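Local coordinates for protein PnpC (PDB 3N9T) that probably catalyses intradiol ring cleavage of hydroxyquinol by dioxygen at a non-haem iron(III) centre, at residues 192-197 against 216-221. Numbering follows the deposited sequence.
Sequences VCYPIP and PAHLHF. With FE (Fe (III) ion), chain D.
Tyr194 and His218 meet at the iron(III) ion, and the imidazole of His218 can be followed atom by atom. From CB, chi1 of 54° sets CG between the backbone N and the carbonyl carbon, a turn that brings ND1 to the carbonyl two residues earlier. His218 ND1 donates to Pro216 O at 2.8 Å, nearly straight (173°) and in the imidazole plane, which fixes the ring's rotation and probably raises the donor strength of NE2. His218 CD2 lies over one face of the His220 ring, 3.1 Å above its plane and toward the rim. His218 CE1 lies 3.3 Å from Tyr194 CE1; the two rings meet rim to rim, their planes at 49°. At the tip, His218 NE2 binds the iron at 2.0 Å. Tyr194 OH, 2.9 Å from His218 NE2, is a fellow ligand and not a hydrogen-bond partner. His220 NE2 binds the iron at 1.9 Å; Tyr160 completes the two-tyrosine, two-histidine set of intradiol dioxygenases, and water 2 is a further ligand. Water 1, over one His218 face, bridges His218 N and Val192 O, taking the amide proton. Strand 194-195 pairs antiparallel with strand 214-224, which lies between strands 148-152 and 231-237; Ile196 reaches helix 74-81.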
loop_
_atom_site.group_PDB
_atom_site.type_symbol
_atom_site.label_atom_id
_atom_site.label_comp_id
_atom_site.label_asym_id
_atom_site.label_seq_id
_atom_site.Cartn_x
_atom_site.Cartn_y
_atom_site.Cartn_z
ATOM N N VAL A 192 -13.311 23.728 18.198
ATOM C CA VAL A 192 -14.416 22.774 17.967
ATOM C C VAL A 192 -13.940 21.523 17.175
ATOM O O VAL A 192 -12.977 21.578 16.390
ATOM C CB VAL A 192 -15.644 23.465 17.280
ATOM C CG1 VAL A 192 -16.003 24.837 17.993
ATOM C CG2 VAL A 192 -15.330 23.803 15.837
ATOM N N CYS A 193 -14.587 20.371 17.441
ATOM C CA CYS A 193 -14.308 19.119 16.686
ATOM C C CYS A 193 -14.696 19.303 15.200
ATOM O O CYS A 193 -15.551 20.147 14.863
ATOM C CB CYS A 193 -15.021 17.934 17.352
ATOM S SG CYS A 193 -16.796 18.121 17.516
ATOM N N TYR A 194 -14.076 18.553 14.305
ATOM C CA TYR A 194 -14.365 18.703 12.885
ATOM C C TYR A 194 -14.051 17.343 12.224
ATOM O O TYR A 194 -13.260 16.593 12.809
ATOM C CB TYR A 194 -13.523 19.839 12.279
ATOM C CG TYR A 194 -12.008 19.626 12.385
ATOM C CD1 TYR A 194 -11.284 20.181 13.432
ATOM C CD2 TYR A 194 -11.298 18.930 11.407
ATOM C CE1 TYR A 194 -9.903 20.046 13.522
ATOM C CE2 TYR A 194 -9.905 18.765 11.497
ATOM C CZ TYR A 194 -9.195 19.319 12.564
ATOM O OH TYR A 194 -7.788 19.213 12.707
ATOM N N PRO A 195 -14.716 16.993 11.073
ATOM C CA PRO A 195 -14.475 15.679 10.473
ATOM C C PRO A 195 -13.352 15.761 9.447
ATOM O O PRO A 195 -13.106 16.822 8.861
ATOM C CB PRO A 195 -15.815 15.370 9.750
ATOM C CG PRO A 195 -16.203 16.778 9.180
ATOM C CD PRO A 195 -15.782 17.736 10.316
ATOM N N ILE A 196 -12.671 14.648 9.238
ATOM C CA ILE A 196 -11.681 14.583 8.175
ATOM C C ILE A 196 -12.391 14.331 6.829
ATOM O O ILE A 196 -13.536 13.866 6.822
ATOM C CB ILE A 196 -10.663 13.483 8.452
ATOM C CG1 ILE A 196 -11.373 12.121 8.396
ATOM C CG2 ILE A 196 -9.944 13.671 9.834
ATOM C CD1 ILE A 196 -10.339 10.994 8.021
ATOM N N PRO A 197 -11.693 14.533 5.696
ATOM C CA PRO A 197 -12.400 14.324 4.396
ATOM C C PRO A 197 -12.878 12.881 4.196
ATOM O O PRO A 197 -12.135 11.907 4.420
ATOM C CB PRO A 197 -11.336 14.699 3.348
ATOM C CG PRO A 197 -10.233 15.451 4.114
ATOM C CD PRO A 197 -10.309 15.026 5.528
ATOM N N PRO A 216 -11.466 14.998 17.746
ATOM C CA PRO A 216 -11.774 15.870 18.892
ATOM C C PRO A 216 -11.170 17.262 18.740
ATOM O O PRO A 216 -10.119 17.420 18.120
ATOM C CB PRO A 216 -11.104 15.180 20.082
ATOM C CG PRO A 216 -10.084 14.254 19.476
ATOM C CD PRO A 216 -10.489 13.933 18.079
ATOM N N ALA A 217 -11.827 18.251 19.354
ATOM C CA ALA A 217 -11.357 19.645 19.353
ATOM C C ALA A 217 -9.924 19.781 19.868
ATOM O O ALA A 217 -9.538 19.129 20.832
ATOM C CB ALA A 217 -12.346 20.532 20.169
ATOM N N HIS A 218 -9.106 20.560 19.164
ATOM C CA HIS A 218 -7.716 20.732 19.581
ATOM C C HIS A 218 -7.113 22.025 19.150
ATOM O O HIS A 218 -7.558 22.618 18.165
ATOM C CB HIS A 218 -6.819 19.615 19.046
ATOM C CG HIS A 218 -6.893 19.430 17.550
ATOM N ND1 HIS A 218 -7.877 18.686 16.945
ATOM C CD2 HIS A 218 -6.086 19.871 16.549
ATOM C CE1 HIS A 218 -7.683 18.698 15.626
ATOM N NE2 HIS A 218 -6.609 19.417 15.358
ATOM N N LEU A 219 -5.982 22.347 19.801
ATOM C CA LEU A 219 -5.171 23.486 19.398
ATOM C C LEU A 219 -3.784 22.908 19.050
ATOM O O LEU A 219 -3.256 22.105 19.831
ATOM C CB LEU A 219 -5.111 24.498 20.568
ATOM C CG LEU A 219 -4.296 25.809 20.417
ATOM C CD1 LEU A 219 -4.707 26.651 19.140
ATOM C CD2 LEU A 219 -4.460 26.654 21.687
ATOM N N HIS A 220 -3.223 23.303 17.895
ATOM C CA HIS A 220 -1.914 22.786 17.429
ATOM C C HIS A 220 -0.848 23.675 17.983
ATOM O O HIS A 220 -1.045 24.867 18.036
ATOM C CB HIS A 220 -1.791 22.829 15.909
ATOM C CG HIS A 220 -2.687 21.852 15.176
ATOM N ND1 HIS A 220 -2.323 20.540 14.954
ATOM C CD2 HIS A 220 -3.924 22.001 14.618
ATOM C CE1 HIS A 220 -3.292 19.919 14.288
ATOM N NE2 HIS A 220 -4.281 20.778 14.077
ATOM N N PHE A 221 0.231 23.093 18.514
ATOM C CA PHE A 221 1.432 23.876 18.931
ATOM C C PHE A 221 2.717 23.352 18.260
ATOM O O PHE A 221 2.959 22.106 18.243
ATOM C CB PHE A 221 1.682 23.751 20.424
ATOM C CG PHE A 221 0.725 24.526 21.277
ATOM C CD1 PHE A 221 -0.581 24.032 21.488
ATOM C CD2 PHE A 221 1.103 25.756 21.844
ATOM C CE1 PHE A 221 -1.480 24.741 22.272
ATOM C CE2 PHE A 221 0.193 26.474 22.677
ATOM C CZ PHE A 221 -1.111 25.976 22.852
HETATM FE FE FE D . -5.985 20.013 13.584
HETATM O O HOH W 1 -10.251 21.352 16.721
HETATM O O HOH W 2 -4.801 19.038 12.115
#